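Local atomic coordinates of putative secreted protein (PDB entry 4PEY), a protein that hydrolyses laminarin and laminarioligosaccharides from their non-reducing ends as a secreted exo-beta-1,3-glucanase of glycoside hydrolase family 55, releasing glucose and laminaribiose. Residues 455-469 with 494-508. The protein carries 1 engineered substitution. Sequence-based numbering, arbitrary orientation.
Sequences YQNAKAYDAPDQAAI and MGSYCYFNVNPDIRQ. Engineered in segment 455-469: Ala458 (natural residue Glu). With BGC (beta-D-glucopyranose), chain B; BGC (beta-D-glucopyranose), chain C.
Backbone pairing of Tyr455 to Lys459 with Met494 to Tyr497 is parallel: the strand axes lie 10° apart, and the ladder ends with Lys459 N donating to Tyr497 O (2.8 Å). Beside it, Ser496 OG donates to Asn457 OD1 (2.7 Å), while Asn457 ND2 is held by Val435 O of the neighbouring strand 429-436.

Side-chain amides tie the segment after strand 455-458 to residues 503-507. Gln466, extended at chi1 (-165°) but bent at chi2, grips the Arg507 backbone twice: OE1 accepts from Arg507 N on a lone pair, and NE2 donates to Arg507 O, both at 2.8 Å. Asn503 ND2 reaches Pro464 O at 3.0 Å, with that oxygen in the amide plane of Asn503.

Among the aromatic groups, Tyr499 turns its edge to the Tyr461 face, planes at 85°; its own face receives C6 of the chain B glucose. Over one Phe500 face, a water bridges Ala460 O and Tyr499 N. Replacing Tyr461 with an alanine would probably leave the Tyr499 edge unsupported and open a gap beside the chain B glucose, whose O4 lies 3.0 Å from Tyr461 OH.

Engineered Ala458, replacing the inferred proton donor glutamate, marks the end bordering the active site of this parallel beta-helix, where loops after two stacked strands bring Tyr461 and Tyr499 to the sugar.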
ATOM      1  N   TYR A 455      -1.534  -6.722   8.967  1.00  9.48           N
ATOM      2  CA  TYR A 455      -2.433  -5.586   9.119  1.00 10.38           C
ATOM      3  C   TYR A 455      -1.799  -4.551  10.026  1.00 10.08           C
ATOM      4  O   TYR A 455      -1.263  -4.891  11.087  1.00 11.84           O
ATOM      5  CB  TYR A 455      -3.783  -6.022   9.697  1.00 10.66           C
ATOM      6  CG  TYR A 455      -4.801  -4.908   9.851  1.00 10.30           C
ATOM      7  CD1 TYR A 455      -5.176  -4.133   8.759  1.00 11.31           C
ATOM      8  CD2 TYR A 455      -5.411  -4.647  11.084  1.00 11.15           C
ATOM      9  CE1 TYR A 455      -6.118  -3.124   8.882  1.00 11.04           C
ATOM     10  CE2 TYR A 455      -6.370  -3.640  11.220  1.00 11.61           C
ATOM     11  CZ  TYR A 455      -6.722  -2.882  10.114  1.00 11.75           C
ATOM     12  OH  TYR A 455      -7.666  -1.880  10.223  1.00 11.62           O
ATOM     13  N   GLN A 456      -1.853  -3.291   9.604  1.00 10.22           N
ATOM     14  CA  GLN A 456      -1.448  -2.175  10.459  1.00  9.74           C
ATOM     15  C   GLN A 456      -2.566  -1.154  10.518  1.00 10.41           C
ATOM     16  O   GLN A 456      -3.030  -0.667   9.478  1.00 10.86           O
ATOM     17  CB  GLN A 456      -0.162  -1.507   9.957  1.00 10.92           C
ATOM     18  CG  GLN A 456       0.352  -0.382  10.899  1.00  9.73           C
ATOM     19  CD  GLN A 456      -0.209   0.997  10.575  1.00  9.94           C
ATOM     20  OE1 GLN A 456      -0.193   1.436   9.420  1.00 13.28           O
ATOM     21  NE2 GLN A 456      -0.713   1.688  11.602  1.00 10.25           N
ATOM     22  N   ASN A 457      -3.005  -0.843  11.736  1.00  9.99           N
ATOM     23  CA  ASN A 457      -4.001   0.184  11.963  1.00  9.51           C
ATOM     24  C   ASN A 457      -3.570   1.146  13.054  1.00 10.07           C
ATOM     25  O   ASN A 457      -2.850   0.762  13.979  1.00 11.75           O
ATOM     26  CB  ASN A 457      -5.341  -0.441  12.354  1.00 10.83           C
ATOM     27  CG  ASN A 457      -6.276   0.557  13.012  1.00 11.28           C
ATOM     28  OD1 ASN A 457      -6.300   0.701  14.240  1.00 11.57           O
ATOM     29  ND2 ASN A 457      -7.049   1.263  12.195  1.00 12.03           N
ATOM     30  N   ALA A 458      -3.995   2.400  12.932  1.00 10.44           N
ATOM     31  CA  ALA A 458      -4.045   3.299  14.079  1.00 11.12           C
ATOM     32  C   ALA A 458      -5.447   3.863  14.110  1.00 10.84           C
ATOM     33  O   ALA A 458      -6.014   4.174  13.059  1.00 12.52           O
ATOM     34  CB  ALA A 458      -3.003   4.409  13.987  1.00 12.82           C
ATOM     35  N   LYS A 459      -6.019   3.977  15.304  1.00 11.64           N
ATOM     36  CA  LYS A 459      -7.373   4.497  15.450  1.00 11.56           C
ATOM     37  C   LYS A 459      -7.382   6.017  15.282  1.00 13.35           C
ATOM     38  O   LYS A 459      -6.329   6.657  15.317  1.00 15.82           O
ATOM     39  CB  LYS A 459      -7.956   4.086  16.807  1.00 12.45           C
ATOM     40  CG  LYS A 459      -8.234   2.574  16.937  1.00 12.16           C
ATOM     41  CD  LYS A 459      -9.252   2.052  15.917  1.00 13.05           C
ATOM     42  CE  LYS A 459     -10.605   2.741  16.031  1.00 13.11           C
ATOM     43  NZ  LYS A 459     -11.567   2.312  14.969  1.00 13.32           N
ATOM     44  N   ALA A 460      -8.566   6.582  15.066  1.00 11.97           N
ATOM     45  CA  ALA A 460      -8.727   8.037  14.992  1.00 10.99           C
ATOM     46  C   ALA A 460      -8.148   8.710  16.235  1.00 13.28           C
ATOM     47  O   ALA A 460      -8.432   8.285  17.351  1.00 14.20           O
ATOM     48  CB  ALA A 460     -10.203   8.402  14.842  1.00 11.56           C
ATOM     49  N   TYR A 461      -7.354   9.762  16.041  1.00 12.95           N
ATOM     50  CA  TYR A 461      -6.757  10.483  17.172  1.00 11.64           C
ATOM     51  C   TYR A 461      -7.718  11.507  17.768  1.00 15.13           C
ATOM     52  O   TYR A 461      -7.548  11.939  18.920  1.00 15.36           O
ATOM     53  CB  TYR A 461      -5.481  11.226  16.763  1.00 13.40           C
ATOM     54  CG  TYR A 461      -4.372  10.388  16.182  1.00 16.21           C
ATOM     55  CD1 TYR A 461      -4.357   9.003  16.318  1.00 17.30           C
ATOM     56  CD2 TYR A 461      -3.323  10.994  15.500  1.00 17.91           C
ATOM     57  CE1 TYR A 461      -3.320   8.242  15.779  1.00 18.40           C
ATOM     58  CE2 TYR A 461      -2.290  10.250  14.964  1.00 17.96           C
ATOM     59  CZ  TYR A 461      -2.293   8.878  15.105  1.00 19.13           C
ATOM     60  OH  TYR A 461      -1.266   8.142  14.570  1.00 20.40           O
ATOM     61  N   ASP A 462      -8.701  11.919  16.973  1.00 15.20           N
ATOM     62  CA  ASP A 462      -9.431  13.145  17.269  1.00 14.46           C
ATOM     63  C   ASP A 462     -10.870  12.929  17.743  1.00 14.78           C
ATOM     64  O   ASP A 462     -11.677  13.862  17.750  1.00 15.55           O
ATOM     65  CB  ASP A 462      -9.396  14.088  16.048  1.00 15.78           C
ATOM     66  CG  ASP A 462      -9.812  13.420  14.738  1.00 16.77           C
ATOM     67  OD1 ASP A 462     -10.046  12.194  14.698  1.00 15.60           O
ATOM     68  OD2 ASP A 462      -9.878  14.146  13.724  1.00 18.51           O
ATOM     69  N   ALA A 463     -11.174  11.713  18.179  1.00 14.58           N
ATOM     70  CA  ALA A 463     -12.448  11.455  18.842  1.00 14.66           C
ATOM     71  C   ALA A 463     -12.563  12.394  20.039  1.00 16.03           C
ATOM     72  O   ALA A 463     -11.674  12.425  20.887  1.00 15.85           O
ATOM     73  CB  ALA A 463     -12.544  10.003  19.281  1.00 15.67           C
ATOM     74  N   PRO A 464     -13.648  13.181  20.106  1.00 16.52           N
ATOM     75  CA  PRO A 464     -13.702  14.209  21.155  1.00 17.70           C
ATOM     76  C   PRO A 464     -13.999  13.656  22.548  1.00 17.98           C
ATOM     77  O   PRO A 464     -13.592  14.257  23.551  1.00 17.15           O
ATOM     78  CB  PRO A 464     -14.832  15.134  20.682  1.00 19.59           C
ATOM     79  CG  PRO A 464     -15.669  14.307  19.778  1.00 20.34           C
ATOM     80  CD  PRO A 464     -14.720  13.341  19.106  1.00 17.91           C
ATOM     81  N   ASP A 465     -14.709  12.535  22.606  1.00 17.12           N
ATOM     82  CA  ASP A 465     -15.079  11.938  23.880  1.00 16.65           C
ATOM     83  C   ASP A 465     -15.526  10.499  23.659  1.00 15.76           C
ATOM     84  O   ASP A 465     -15.612  10.031  22.516  1.00 16.60           O
ATOM     85  CB  ASP A 465     -16.172  12.760  24.589  1.00 18.86           C
ATOM     86  CG  ASP A 465     -17.395  13.022  23.713  1.00 22.74           C
ATOM     87  OD1 ASP A 465     -17.973  14.126  23.832  1.00 30.47           O
ATOM     88  OD2 ASP A 465     -17.796  12.143  22.924  1.00 22.20           O
ATOM     89  N   GLN A 466     -15.782   9.795  24.757  1.00 15.73           N
ATOM     90  CA  GLN A 466     -16.177   8.396  24.695  1.00 15.55           C
ATOM     91  C   GLN A 466     -17.472   8.195  23.903  1.00 16.51           C
ATOM     92  O   GLN A 466     -17.580   7.264  23.100  1.00 16.92           O
ATOM     93  CB  GLN A 466     -16.333   7.836  26.107  1.00 15.64           C
ATOM     94  CG  GLN A 466     -16.377   6.322  26.150  1.00 14.29           C
ATOM     95  CD  GLN A 466     -15.048   5.714  25.743  1.00 14.56           C
ATOM     96  OE1 GLN A 466     -14.013   6.026  26.338  1.00 15.59           O
ATOM     97  NE2 GLN A 466     -15.060   4.860  24.705  1.00 14.05           N
ATOM     98  N   ALA A 467     -18.443   9.078  24.121  1.00 16.65           N
ATOM     99  CA  ALA A 467     -19.740   8.978  23.453  1.00 17.17           C
ATOM    100  C   ALA A 467     -19.619   9.002  21.932  1.00 18.22           C
ATOM    101  O   ALA A 467     -20.427   8.387  21.229  1.00 19.22           O
ATOM    102  CB  ALA A 467     -20.649  10.100  23.913  1.00 19.61           C
ATOM    103  N   ALA A 468     -18.613   9.714  21.433  1.00 17.40           N
ATOM    104  CA  ALA A 468     -18.443   9.909  19.995  1.00 17.28           C
ATOM    105  C   ALA A 468     -18.110   8.613  19.269  1.00 18.30           C
ATOM    106  O   ALA A 468     -18.303   8.514  18.059  1.00 19.21           O
ATOM    107  CB  ALA A 468     -17.362  10.947  19.730  1.00 19.17           C
ATOM    108  N   ILE A 469     -17.599   7.623  19.998  1.00 17.20           N
ATOM    109  CA  ILE A 469     -17.264   6.349  19.370  1.00 17.98           C
ATOM    110  C   ILE A 469     -18.030   5.186  20.003  1.00 16.95           C
ATOM    111  O   ILE A 469     -17.646   4.030  19.859  1.00 16.95           O
ATOM    112  CB  ILE A 469     -15.736   6.066  19.418  1.00 17.48           C
ATOM    113  CG1 ILE A 469     -15.202   6.045  20.859  1.00 17.16           C
ATOM    114  CG2 ILE A 469     -14.987   7.076  18.545  1.00 17.29           C
ATOM    115  CD1 ILE A 469     -13.731   5.646  20.964  1.00 17.52           C
ATOM    116  N   MET A 494      -1.123  -8.890  12.977  1.00 11.01           N
ATOM    117  CA  MET A 494      -2.056  -7.770  12.886  1.00 10.93           C
ATOM    118  C   MET A 494      -2.004  -6.894  14.123  1.00 11.73           C
ATOM    119  O   MET A 494      -2.101  -7.394  15.243  1.00 12.63           O
ATOM    120  CB  MET A 494      -3.483  -8.291  12.684  1.00 13.09           C
ATOM    121  CG  MET A 494      -3.593  -9.355  11.594  1.00 12.64           C
ATOM    122  SD  MET A 494      -5.237 -10.061  11.427  1.00 15.65           S
ATOM    123  CE  MET A 494      -6.084  -8.709  10.686  1.00 14.03           C
ATOM    124  N   GLY A 495      -1.880  -5.585  13.911  1.00 11.32           N
ATOM    125  CA  GLY A 495      -1.777  -4.642  15.014  1.00 11.02           C
ATOM    126  C   GLY A 495      -2.647  -3.410  14.864  1.00 11.54           C
ATOM    127  O   GLY A 495      -2.809  -2.885  13.756  1.00 13.34           O
ATOM    128  N   SER A 496      -3.204  -2.956  15.986  1.00 10.82           N
ATOM    129  CA  SER A 496      -3.967  -1.710  16.047  1.00 10.90           C
ATOM    130  C   SER A 496      -3.403  -0.828  17.156  1.00 10.69           C
ATOM    131  O   SER A 496      -3.209  -1.309  18.270  1.00 11.78           O
ATOM    132  CB  SER A 496      -5.453  -1.995  16.300  1.00 11.15           C
ATOM    133  OG  SER A 496      -6.189  -0.794  16.503  1.00 12.34           O
ATOM    134  N   TYR A 497      -3.142   0.445  16.854  1.00 10.63           N
ATOM    135  CA  TYR A 497      -2.522   1.363  17.822  1.00 10.37           C
ATOM    136  C   TYR A 497      -3.465   2.524  18.126  1.00 10.64           C
ATOM    137  O   TYR A 497      -4.208   2.961  17.247  1.00 12.42           O
ATOM    138  CB  TYR A 497      -1.182   1.910  17.303  1.00 11.59           C
ATOM    139  CG  TYR A 497      -0.359   0.903  16.531  1.00 11.84           C
ATOM    140  CD1 TYR A 497      -0.230  -0.415  16.970  1.00 10.96           C
ATOM    141  CD2 TYR A 497       0.288   1.267  15.356  1.00 11.00           C
ATOM    142  CE1 TYR A 497       0.502  -1.345  16.250  1.00 12.32           C
ATOM    143  CE2 TYR A 497       1.014   0.344  14.628  1.00 12.04           C
ATOM    144  CZ  TYR A 497       1.131  -0.956  15.085  1.00 11.44           C
ATOM    145  OH  TYR A 497       1.866  -1.877  14.360  1.00 12.59           O
ATOM    146  N   CYS A 498      -3.455   3.035  19.357  1.00 10.78           N
ATOM    147  CA  CYS A 498      -4.273   4.209  19.652  1.00 10.40           C
ATOM    148  C   CYS A 498      -3.430   5.390  20.125  1.00 11.33           C
ATOM    149  O   CYS A 498      -2.353   5.239  20.703  1.00 12.41           O
ATOM    150  CB  CYS A 498      -5.375   3.895  20.680  1.00 11.40           C
ATOM    151  SG  CYS A 498      -4.860   3.664  22.402  1.00 12.21           S
ATOM    152  N   TYR A 499      -3.940   6.577  19.842  1.00 11.88           N
ATOM    153  CA  TYR A 499      -3.313   7.824  20.237  1.00 13.74           C
ATOM    154  C   TYR A 499      -4.435   8.852  20.304  1.00 13.37           C
ATOM    155  O   TYR A 499      -4.572   9.721  19.443  1.00 13.55           O
ATOM    156  CB  TYR A 499      -2.207   8.216  19.252  1.00 14.30           C
ATOM    157  CG  TYR A 499      -1.466   9.498  19.550  1.00 16.21           C
ATOM    158  CD1 TYR A 499      -0.638   9.613  20.668  1.00 16.59           C
ATOM    159  CD2 TYR A 499      -1.560  10.584  18.688  1.00 16.22           C
ATOM    160  CE1 TYR A 499       0.062  10.792  20.924  1.00 16.88           C
ATOM    161  CE2 TYR A 499      -0.871  11.755  18.931  1.00 18.16           C
ATOM    162  CZ  TYR A 499      -0.066  11.858  20.045  1.00 19.37           C
ATOM    163  OH  TYR A 499       0.609  13.033  20.259  1.00 23.42           O
ATOM    164  N   PHE A 500      -5.259   8.715  21.338  1.00 12.95           N
ATOM    165  CA  PHE A 500      -6.373   9.622  21.538  1.00 12.84           C
ATOM    166  C   PHE A 500      -5.847  10.913  22.162  1.00 14.72           C
ATOM    167  O   PHE A 500      -5.985  11.139  23.364  1.00 14.52           O
ATOM    168  CB  PHE A 500      -7.452   8.964  22.415  1.00 13.20           C
ATOM    169  CG  PHE A 500      -8.180   7.825  21.738  1.00 13.31           C
ATOM    170  CD1 PHE A 500      -9.165   8.077  20.794  1.00 15.02           C
ATOM    171  CD2 PHE A 500      -7.890   6.501  22.059  1.00 11.95           C
ATOM    172  CE1 PHE A 500      -9.846   7.022  20.165  1.00 15.53           C
ATOM    173  CE2 PHE A 500      -8.571   5.447  21.440  1.00 13.82           C
ATOM    174  CZ  PHE A 500      -9.546   5.711  20.491  1.00 13.82           C
ATOM    175  N   ASN A 501      -5.228  11.765  21.351  1.00 14.92           N
ATOM    176  CA  ASN A 501      -4.543  12.921  21.924  1.00 14.53           C
ATOM    177  C   ASN A 501      -5.497  14.067  22.236  1.00 15.74           C
ATOM    178  O   ASN A 501      -5.214  14.876  23.117  1.00 18.21           O
ATOM    179  CB  ASN A 501      -3.388  13.393  21.017  1.00 18.16           C
ATOM    180  CG  ASN A 501      -3.853  13.936  19.675  1.00 21.21           C
ATOM    181  OD1 ASN A 501      -4.907  13.570  19.166  1.00 23.61           O
ATOM    182  ND2 ASN A 501      -3.042  14.813  19.087  1.00 26.81           N
ATOM    183  N   VAL A 502      -6.636  14.121  21.550  1.00 14.71           N
ATOM    184  CA  VAL A 502      -7.648  15.121  21.881  1.00 16.22           C
ATOM    185  C   VAL A 502      -8.281  14.805  23.243  1.00 16.56           C
ATOM    186  O   VAL A 502      -8.498  15.705  24.059  1.00 18.23           O
ATOM    187  CB  VAL A 502      -8.741  15.209  20.786  1.00 16.73           C
ATOM    188  CG1 VAL A 502      -9.921  16.073  21.255  1.00 17.25           C
ATOM    189  CG2 VAL A 502      -8.149  15.776  19.494  1.00 17.34           C
ATOM    190  N   ASN A 503      -8.554  13.526  23.502  1.00 15.41           N
ATOM    191  CA  ASN A 503      -9.109  13.114  24.788  1.00 15.20           C
ATOM    192  C   ASN A 503      -8.490  11.799  25.260  1.00 14.40           C
ATOM    193  O   ASN A 503      -9.002  10.710  24.964  1.00 15.28           O
ATOM    194  CB  ASN A 503     -10.633  12.984  24.706  1.00 15.11           C
ATOM    195  CG  ASN A 503     -11.286  12.846  26.075  1.00 16.72           C
ATOM    196  OD1 ASN A 503     -10.664  12.385  27.036  1.00 17.05           O
ATOM    197  ND2 ASN A 503     -12.550  13.240  26.165  1.00 17.54           N
ATOM    198  N   PRO A 504      -7.379  11.894  26.000  1.00 14.48           N
ATOM    199  CA  PRO A 504      -6.645  10.678  26.373  1.00 13.71           C
ATOM    200  C   PRO A 504      -7.312   9.855  27.469  1.00 13.70           C
ATOM    201  O   PRO A 504      -6.755   8.828  27.863  1.00 15.51           O
ATOM    202  CB  PRO A 504      -5.283  11.217  26.840  1.00 16.91           C
ATOM    203  CG  PRO A 504      -5.551  12.624  27.243  1.00 17.68           C
ATOM    204  CD  PRO A 504      -6.626  13.119  26.318  1.00 16.00           C
ATOM    205  N   ASP A 505      -8.485  10.271  27.942  1.00 13.67           N
ATOM    206  CA  ASP A 505      -9.238   9.447  28.888  1.00 13.86           C
ATOM    207  C   ASP A 505     -10.068   8.368  28.194  1.00 13.80           C
ATOM    208  O   ASP A 505     -10.650   7.499  28.850  1.00 14.62           O
ATOM    209  CB  ASP A 505     -10.150  10.309  29.752  1.00 17.31           C
ATOM    210  CG  ASP A 505      -9.379  11.243  30.647  1.00 21.64           C
ATOM    211  OD1 ASP A 505      -8.238  10.892  31.019  1.00 22.19           O
ATOM    212  OD2 ASP A 505      -9.910  12.321  30.978  1.00 27.51           O
ATOM    213  N   ILE A 506     -10.112   8.419  26.868  1.00 13.40           N
ATOM    214  CA  ILE A 506     -10.899   7.472  26.087  1.00 13.10           C
ATOM    215  C   ILE A 506     -10.394   6.033  26.223  1.00 13.18           C
ATOM    216  O   ILE A 506      -9.196   5.782  26.429  1.00 13.58           O
ATOM    217  CB  ILE A 506     -10.932   7.922  24.599  1.00 14.13           C
ATOM    218  CG1 ILE A 506     -11.906   9.099  24.463  1.00 14.86           C
ATOM    219  CG2 ILE A 506     -11.347   6.790  23.636  1.00 15.31           C
ATOM    220  CD1 ILE A 506     -11.911   9.764  23.109  1.00 15.63           C
ATOM    221  N   ARG A 507     -11.336   5.099  26.160  1.00 11.95           N
ATOM    222  CA  ARG A 507     -11.057   3.671  26.116  1.00 12.07           C
ATOM    223  C   ARG A 507     -11.554   3.065  24.805  1.00 14.26           C
ATOM    224  O   ARG A 507     -12.664   3.362  24.349  1.00 14.55           O
ATOM    225  CB  ARG A 507     -11.720   2.956  27.295  1.00 13.56           C
ATOM    226  CG  ARG A 507     -11.098   3.317  28.631  1.00 13.40           C
ATOM    227  CD  ARG A 507      -9.634   2.897  28.674  1.00 13.11           C
ATOM    228  NE  ARG A 507      -8.997   3.203  29.955  1.00 14.22           N
ATOM    229  CZ  ARG A 507      -8.220   4.259  30.188  1.00 13.55           C
ATOM    230  NH1 ARG A 507      -7.952   5.140  29.225  1.00 13.74           N
ATOM    231  NH2 ARG A 507      -7.686   4.425  31.394  1.00 13.78           N
ATOM    232  N   GLN A 508     -10.720   2.215  24.217  1.00 12.00           N
ATOM    233  CA  GLN A 508     -11.053   1.461  23.012  1.00 12.30           C
ATOM    234  C   GLN A 508     -11.227   0.017  23.459  1.00 13.55           C
ATOM    235  O   GLN A 508     -10.285  -0.564  23.981  1.00 14.33           O
ATOM    236  CB  GLN A 508      -9.935   1.593  21.971  1.00 12.59           C
ATOM    237  CG  GLN A 508     -10.086   0.716  20.725  1.00 13.45           C
ATOM    238  CD  GLN A 508     -11.069   1.279  19.706  1.00 13.39           C
ATOM    239  OE1 GLN A 508     -11.313   2.491  19.649  1.00 13.94           O
ATOM    240  NE2 GLN A 508     -11.633   0.398  18.888  1.00 14.85           N
TER
HETATM  241  C2  BGC B   2       3.392   6.644  15.410  1.00 14.67           C
HETATM  242  C3  BGC B   2       2.610   7.781  14.764  1.00 15.44           C
HETATM  243  C4  BGC B   2       1.851   8.554  15.830  1.00 17.08           C
HETATM  244  C5  BGC B   2       2.818   9.006  16.911  1.00 17.39           C
HETATM  245  C6  BGC B   2       2.077   9.781  17.993  1.00 22.19           C
HETATM  246  C1  BGC B   2       4.226   7.128  16.589  1.00 14.53           C
HETATM  247  O2  BGC B   2       4.263   6.094  14.444  1.00 15.22           O
HETATM  248  O3  BGC B   2       1.708   7.130  13.842  0.51 17.62           O
HETATM  249  O4  BGC B   2       1.195   9.653  15.226  1.00 19.33           O
HETATM  250  O5  BGC B   2       3.423   7.864  17.493  1.00 16.42           O
HETATM  251  O6  BGC B   2       3.005  10.244  18.953  1.00 23.81           O
HETATM  252  C2  BGC C   3       0.502   7.117  11.785  0.51 14.11           C
HETATM  253  C3  BGC C   3       0.240   7.896  10.500  0.51 15.30           C
HETATM  254  C4  BGC C   3       0.329   9.388  10.779  0.51 16.26           C
HETATM  255  C5  BGC C   3       1.682   9.714  11.390  0.51 17.33           C
HETATM  256  C6  BGC C   3       1.817  11.207  11.647  0.51 20.52           C
HETATM  257  C1  BGC C   3       1.747   7.620  12.521  0.51 15.90           C
HETATM  258  O2  BGC C   3       0.633   5.736  11.476  0.51 14.78           O
HETATM  259  O3  BGC C   3      -1.049   7.593  10.012  0.51 15.27           O
HETATM  260  O4  BGC C   3       0.127  10.126   9.597  0.51 15.41           O
HETATM  261  O5  BGC C   3       1.778   9.033  12.619  0.51 18.46           O
HETATM  262  O6  BGC C   3       0.970  11.576  12.711  0.51 26.24           O
HETATM  263  O   HOH W   1       1.038  -3.886  12.564  1.00 14.65           O
HETATM  264  O   HOH W   2      -6.597   6.740  18.747  1.00 14.83           O
HETATM  265  O   HOH W   3      -9.080  11.644  21.254  1.00 16.54           O
HETATM  266  O   HOH W   4     -13.410   6.812  28.871  1.00 18.18           O